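Local coordinates for protein coronin (Toxoplasma gondii, PDB 4OZU) that probably binds actin filaments, and is represented here by its WD40 beta-propeller domain, at residues Leu130-Ser135 against Gly149-Thr154; Val169-Ser174 against Leu187-Lys192. All blocks are in the same frame, centred on the assembly; numbering follows the deposited sequence.

Contact 1: residues Leu130-Ser135 against Gly149-Thr154; sequences LKKVLS and GCFDGT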
loop_
_atom_site.group_PDB
_atom_site.type_symbol
_atom_site.label_atom_id
_atom_site.label_comp_id
_atom_site.label_asym_id
_atom_site.label_seq_id
_atom_site.Cartn_x
_atom_site.Cartn_y
_atom_site.Cartn_z
ATOM N N LEU A 130 12.647 5.091 -18.521
ATOM C CA LEU A 130 12.448 5.241 -19.963
ATOM C C LEU A 130 10.981 5.163 -20.379
ATOM O O LEU A 130 10.628 5.596 -21.471
ATOM C CB LEU A 130 13.251 4.181 -20.724
ATOM C CG LEU A 130 14.770 4.217 -20.543
ATOM C CD1 LEU A 130 15.431 3.194 -21.444
ATOM C CD2 LEU A 130 15.338 5.603 -20.818
ATOM N N LYS A 131 10.131 4.607 -19.520
ATOM C CA LYS A 131 8.699 4.553 -19.797
ATOM C C LYS A 131 7.933 4.935 -18.537
ATOM O O LYS A 131 8.533 5.269 -17.513
ATOM C CB LYS A 131 8.288 3.162 -20.294
ATOM C CG LYS A 131 8.878 2.779 -21.650
ATOM C CD LYS A 131 8.278 3.629 -22.758
ATOM C CE LYS A 131 8.842 3.274 -24.119
ATOM N NZ LYS A 131 8.202 4.080 -25.194
ATOM N N LYS A 132 6.607 4.925 -18.618
ATOM C CA LYS A 132 5.797 5.355 -17.487
ATOM C C LYS A 132 6.149 4.568 -16.233
ATOM O O LYS A 132 6.412 3.363 -16.283
ATOM C CB LYS A 132 4.307 5.218 -17.799
ATOM C CG LYS A 132 3.832 3.827 -18.155
ATOM C CD LYS A 132 2.355 3.862 -18.539
ATOM C CE LYS A 132 1.828 2.493 -18.927
ATOM N NZ LYS A 132 0.450 2.579 -19.482
ATOM N N VAL A 133 6.176 5.277 -15.112
ATOM C CA VAL A 133 6.479 4.667 -13.829
ATOM C C VAL A 133 5.170 4.318 -13.142
ATOM O O VAL A 133 4.253 5.142 -13.078
ATOM C CB VAL A 133 7.331 5.593 -12.959
ATOM C CG1 VAL A 133 7.546 4.986 -11.584
ATOM C CG2 VAL A 133 8.675 5.839 -13.640
ATOM N N LEU A 134 5.093 3.091 -12.638
ATOM C CA LEU A 134 3.831 2.522 -12.186
ATOM C C LEU A 134 3.743 2.360 -10.676
ATOM O O LEU A 134 2.667 2.096 -10.144
ATOM C CB LEU A 134 3.611 1.160 -12.838
ATOM C CG LEU A 134 3.606 1.124 -14.367
ATOM C CD1 LEU A 134 3.449 -0.306 -14.846
ATOM C CD2 LEU A 134 2.500 2.008 -14.933
ATOM N N SER A 135 4.870 2.493 -9.991
ATOM C CA SER A 135 4.869 2.397 -8.544
ATOM C C SER A 135 5.966 3.249 -7.938
ATOM O O SER A 135 6.979 3.519 -8.568
ATOM C CB SER A 135 5.029 0.940 -8.104
ATOM O OG SER A 135 6.265 0.409 -8.537
ATOM N N GLY A 149 8.879 1.135 -9.862
ATOM C CA GLY A 149 8.710 0.137 -10.902
ATOM C C GLY A 149 8.217 0.772 -12.187
ATOM O O GLY A 149 7.280 1.578 -12.192
ATOM N N CYS A 150 8.857 0.397 -13.286
ATOM C CA CYS A 150 8.611 1.004 -14.582
ATOM C C CYS A 150 7.884 0.031 -15.505
ATOM O O CYS A 150 8.043 -1.180 -15.400
ATOM C CB CYS A 150 9.944 1.445 -15.201
ATOM S SG CYS A 150 9.833 2.215 -16.811
ATOM N N PHE A 151 7.078 0.574 -16.404
ATOM C CA PHE A 151 6.361 -0.223 -17.388
ATOM C C PHE A 151 7.312 -1.049 -18.263
ATOM O O PHE A 151 6.899 -2.042 -18.863
ATOM C CB PHE A 151 5.503 0.700 -18.252
ATOM C CG PHE A 151 4.634 -0.012 -19.248
ATOM C CD1 PHE A 151 3.613 -0.850 -18.833
ATOM C CD2 PHE A 151 4.821 0.189 -20.605
ATOM C CE1 PHE A 151 2.805 -1.490 -19.758
ATOM C CE2 PHE A 151 4.020 -0.447 -21.532
ATOM C CZ PHE A 151 3.010 -1.287 -21.108
ATOM N N ASP A 152 8.578 -0.641 -18.338
ATOM C CA ASP A 152 9.538 -1.330 -19.206
ATOM C C ASP A 152 10.222 -2.511 -18.509
ATOM O O ASP A 152 11.074 -3.179 -19.106
ATOM C CB ASP A 152 10.586 -0.342 -19.738
ATOM C CG ASP A 152 11.594 0.094 -18.685
ATOM O OD1 ASP A 152 11.478 -0.280 -17.502
ATOM O OD2 ASP A 152 12.518 0.846 -19.053
ATOM N N GLY A 153 9.850 -2.747 -17.251
ATOM C CA GLY A 153 10.348 -3.875 -16.476
ATOM C C GLY A 153 11.452 -3.547 -15.484
ATOM O O GLY A 153 11.926 -4.431 -14.762
ATOM N N THR A 154 11.859 -2.283 -15.434
ATOM C CA THR A 154 12.921 -1.858 -14.527
ATOM C C THR A 154 12.398 -1.532 -13.139
ATOM O O THR A 154 11.427 -0.785 -12.988
ATOM C CB THR A 154 13.651 -0.608 -15.045
ATOM O OG1 THR A 154 14.098 -0.827 -16.384
ATOM C CG2 THR A 154 14.857 -0.281 -14.173
HETATM O O HOH W 1 13.578 2.484 -17.272
#
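K132 lays its side chain across F151, and this pair lies over the open end of an antiparallel hairpin between strands 133-138 and 145-150. CG of F151 stands trans to the backbone N (chi1 -176°), which carries the ring under the lysine. The lysine, extended beyond CG, starts with CG 3.5 Å from CB of F151. It then sets CE over one face of the ring as a CH-pi contact, with NZ 4.7 Å from the ring centroid in a cation-pi arrangement. A long aliphatic chain ending in a charge suits this partly exposed place, since methylenes and ammonium can both use the ring. L134 brings CD1 to the ring's edge, 4.0 Å from CD1 of F151.

Below the side chains the backbones are joined by two nearly straight bonds: F151 N to K132 O, 2.9 Å, and L134 N to G149 O, 2.7 Å. L134 and S135 both face G149, a classic beta bulge, and the S135 bonds to it are weak. G149, with no side chain, leaves S135 OG room beside its N, which donates weakly to that hydroxyl.

Past C150 the chain makes a type I turn to G153, whose positive phi is easy for glycine. D152 fastens this turn: OD1 accepts from T154 N at 2.9 Å, an Asx turn, while OD2 takes a hydrogen bond from a water that in turn accepts from L130 N. D152 N also donates to C150 SG, and that sulfur lies 3.4 Å from K131 O.

Two strong backbone bonds thus hold the chains together from buried G149 out to exposed F151. Side-chain chemistry is added at the outer end, where one carboxylate organises the turn and, through water, tethers the incoming loop, and a cation-pi pair covers the open end of the hairpin.

Contact 2: residues Val169-Ser174 against Leu187-Lys192; sequences VKFQES and LACTTK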
loop_
_atom_site.group_PDB
_atom_site.type_symbol
_atom_site.label_atom_id
_atom_site.label_comp_id
_atom_site.label_asym_id
_atom_site.label_seq_id
_atom_site.Cartn_x
_atom_site.Cartn_y
_atom_site.Cartn_z
ATOM N N VAL A 169 17.298 -3.009 -11.440
ATOM C CA VAL A 169 17.178 -4.369 -11.939
ATOM C C VAL A 169 16.095 -4.368 -13.000
ATOM O O VAL A 169 14.994 -3.866 -12.759
ATOM C CB VAL A 169 16.835 -5.369 -10.810
ATOM C CG1 VAL A 169 16.504 -6.737 -11.377
ATOM C CG2 VAL A 169 17.990 -5.470 -9.822
ATOM N N LYS A 170 16.402 -4.913 -14.174
ATOM C CA LYS A 170 15.437 -4.924 -15.265
ATOM C C LYS A 170 14.994 -6.330 -15.654
ATOM O O LYS A 170 15.808 -7.179 -16.030
ATOM C CB LYS A 170 15.994 -4.222 -16.496
ATOM C CG LYS A 170 14.951 -4.123 -17.598
ATOM C CD LYS A 170 15.450 -3.426 -18.834
ATOM C CE LYS A 170 14.294 -3.188 -19.796
ATOM N NZ LYS A 170 13.469 -4.414 -20.011
ATOM N N PHE A 171 13.683 -6.538 -15.583
ATOM C CA PHE A 171 13.043 -7.749 -16.068
ATOM C C PHE A 171 12.596 -7.542 -17.503
ATOM O O PHE A 171 12.524 -6.412 -17.983
ATOM C CB PHE A 171 11.857 -8.119 -15.176
ATOM C CG PHE A 171 12.243 -8.341 -13.750
ATOM C CD1 PHE A 171 12.717 -9.573 -13.334
ATOM C CD2 PHE A 171 12.178 -7.310 -12.837
ATOM C CE1 PHE A 171 13.098 -9.771 -12.029
ATOM C CE2 PHE A 171 12.555 -7.503 -11.530
ATOM C CZ PHE A 171 13.015 -8.734 -11.125
ATOM N N GLN A 172 12.305 -8.638 -18.192
ATOM C CA GLN A 172 11.940 -8.576 -19.598
ATOM C C GLN A 172 10.515 -8.065 -19.827
ATOM O O GLN A 172 10.221 -7.512 -20.885
ATOM C CB GLN A 172 12.100 -9.951 -20.243
ATOM C CG GLN A 172 13.509 -10.507 -20.157
ATOM C CD GLN A 172 13.694 -11.761 -20.992
ATOM O OE1 GLN A 172 13.204 -11.850 -22.118
ATOM N NE2 GLN A 172 14.400 -12.741 -20.438
ATOM N N GLU A 173 9.638 -8.250 -18.842
ATOM C CA GLU A 173 8.232 -7.874 -18.985
ATOM C C GLU A 173 7.838 -6.788 -17.990
ATOM O O GLU A 173 8.537 -6.558 -17.008
ATOM C CB GLU A 173 7.341 -9.101 -18.809
ATOM C CG GLU A 173 7.568 -10.169 -19.870
ATOM C CD GLU A 173 7.239 -9.686 -21.268
ATOM O OE1 GLU A 173 6.140 -9.121 -21.458
ATOM O OE2 GLU A 173 8.075 -9.871 -22.179
ATOM N N SER A 174 6.721 -6.119 -18.268
ATOM C CA SER A 174 6.273 -4.978 -17.469
ATOM C C SER A 174 6.011 -5.357 -16.020
ATOM O O SER A 174 5.535 -6.450 -15.734
ATOM C CB SER A 174 4.996 -4.371 -18.059
ATOM O OG SER A 174 5.169 -4.031 -19.424
ATOM N N LEU A 187 12.806 -6.528 -1.858
ATOM C CA LEU A 187 11.631 -6.084 -2.580
ATOM C C LEU A 187 11.062 -7.287 -3.315
ATOM O O LEU A 187 11.817 -8.157 -3.762
ATOM C CB LEU A 187 11.989 -4.967 -3.555
ATOM C CG LEU A 187 10.821 -4.296 -4.272
ATOM C CD1 LEU A 187 10.498 -2.957 -3.637
ATOM C CD2 LEU A 187 11.161 -4.142 -5.730
ATOM N N ALA A 188 9.741 -7.363 -3.388
ATOM C CA ALA A 188 9.074 -8.360 -4.212
ATOM C C ALA A 188 8.293 -7.640 -5.285
ATOM O O ALA A 188 7.711 -6.576 -5.037
ATOM C CB ALA A 188 8.170 -9.246 -3.387
ATOM N N CYS A 189 8.295 -8.203 -6.485
ATOM C CA CYS A 189 7.528 -7.625 -7.578
ATOM C C CYS A 189 6.938 -8.709 -8.460
ATOM O O CYS A 189 7.452 -9.821 -8.520
ATOM C CB CYS A 189 8.394 -6.683 -8.414
ATOM S SG CYS A 189 9.866 -7.443 -9.134
ATOM N N THR A 190 5.829 -8.375 -9.112
ATOM C CA THR A 190 5.226 -9.243 -10.106
ATOM C C THR A 190 5.410 -8.628 -11.480
ATOM O O THR A 190 5.423 -7.407 -11.627
ATOM C CB THR A 190 3.733 -9.466 -9.840
ATOM O OG1 THR A 190 3.087 -8.199 -9.689
ATOM C CG2 THR A 190 3.532 -10.293 -8.564
ATOM N N THR A 191 5.560 -9.480 -12.482
ATOM C CA THR A 191 5.691 -9.018 -13.856
ATOM C C THR A 191 4.682 -9.720 -14.743
ATOM O O THR A 191 4.046 -10.700 -14.343
ATOM C CB THR A 191 7.116 -9.238 -14.397
ATOM O OG1 THR A 191 7.589 -10.532 -14.005
ATOM C CG2 THR A 191 8.055 -8.183 -13.839
ATOM N N LYS A 192 4.534 -9.198 -15.955
ATOM C CA LYS A 192 3.509 -9.655 -16.875
ATOM C C LYS A 192 3.765 -11.078 -17.377
ATOM O O LYS A 192 2.866 -11.711 -17.929
ATOM C CB LYS A 192 3.415 -8.683 -18.048
ATOM C CG LYS A 192 2.062 -8.648 -18.726
ATOM C CD LYS A 192 2.063 -7.654 -19.875
ATOM C CE LYS A 192 1.115 -8.080 -20.982
ATOM N NZ LYS A 192 1.326 -7.290 -22.223
#
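S174 O accepts a hydrogen bond from K192 N, 2.9 Å away, and the CA of T191 comes within 3.2 Å of the same oxygen as a CA-H...O contact. The hydrogen bond is bent, 138° at the hydrogen, although the nitrogen lies close to the line of the carbonyl bond. One carbonyl thereby gathers the last residue of strand 187-191 and the first after it.

Deeper in, F171 and T191 cross at about a right angle, with the threonine methyl CG2 4.0 Å from CB of F171. The F171 CG lies beside its own backbone N, trans to the carbonyl carbon (chi1 -59°), and the ring reaches on to C189, whose SG is 3.6 Å from CE2 of F171. This sulfur-aromatic contact is oblique, 47° off the ring normal. Cysteine suits the spot as a small, polarisable and largely apolar group in a buried strand. Threonine serves two sides: its methyl packs against F171 and E173 O, while OG1 bonds to D193. No partner is modelled for buried E173 O.

Nearer solvent, E173 and K192 meet through their CB atoms, 4.0 Å apart. Their charged ends, E173 OE1 and K192 NZ, are 5.2 Å apart and not in contact, so any attraction is probably modest.

The segment 169-174 leaves strand 164-170, the outermost of its sheet, and leads into strand 175-180, the first of the next. F171 also touches N197 on strand 195-200, and C189 and T191 lean on L175, so the connecting loop packs on the sheet that it introduces.

In the fold
The two contacts lie on the same side of the chain's centre, their own centres about 9 Å apart, and follow in series along the chain. Contact 1 joins the first two strands, 133-138 and 145-150, of one four-stranded antiparallel sheet. Contact 2 begins on that sheet's last strand, 164-170, and crosses to strand 187-191 of the following one. They touch directly: K170 NZ probably bonds to D152 O, tying the turn after strand 145-150 to the end of strand 164-170, and S174 OG probably bonds to F151 O, tying it to the connecting loop. This is consistent with turn and loop together joining successive blades of the WD40 domain.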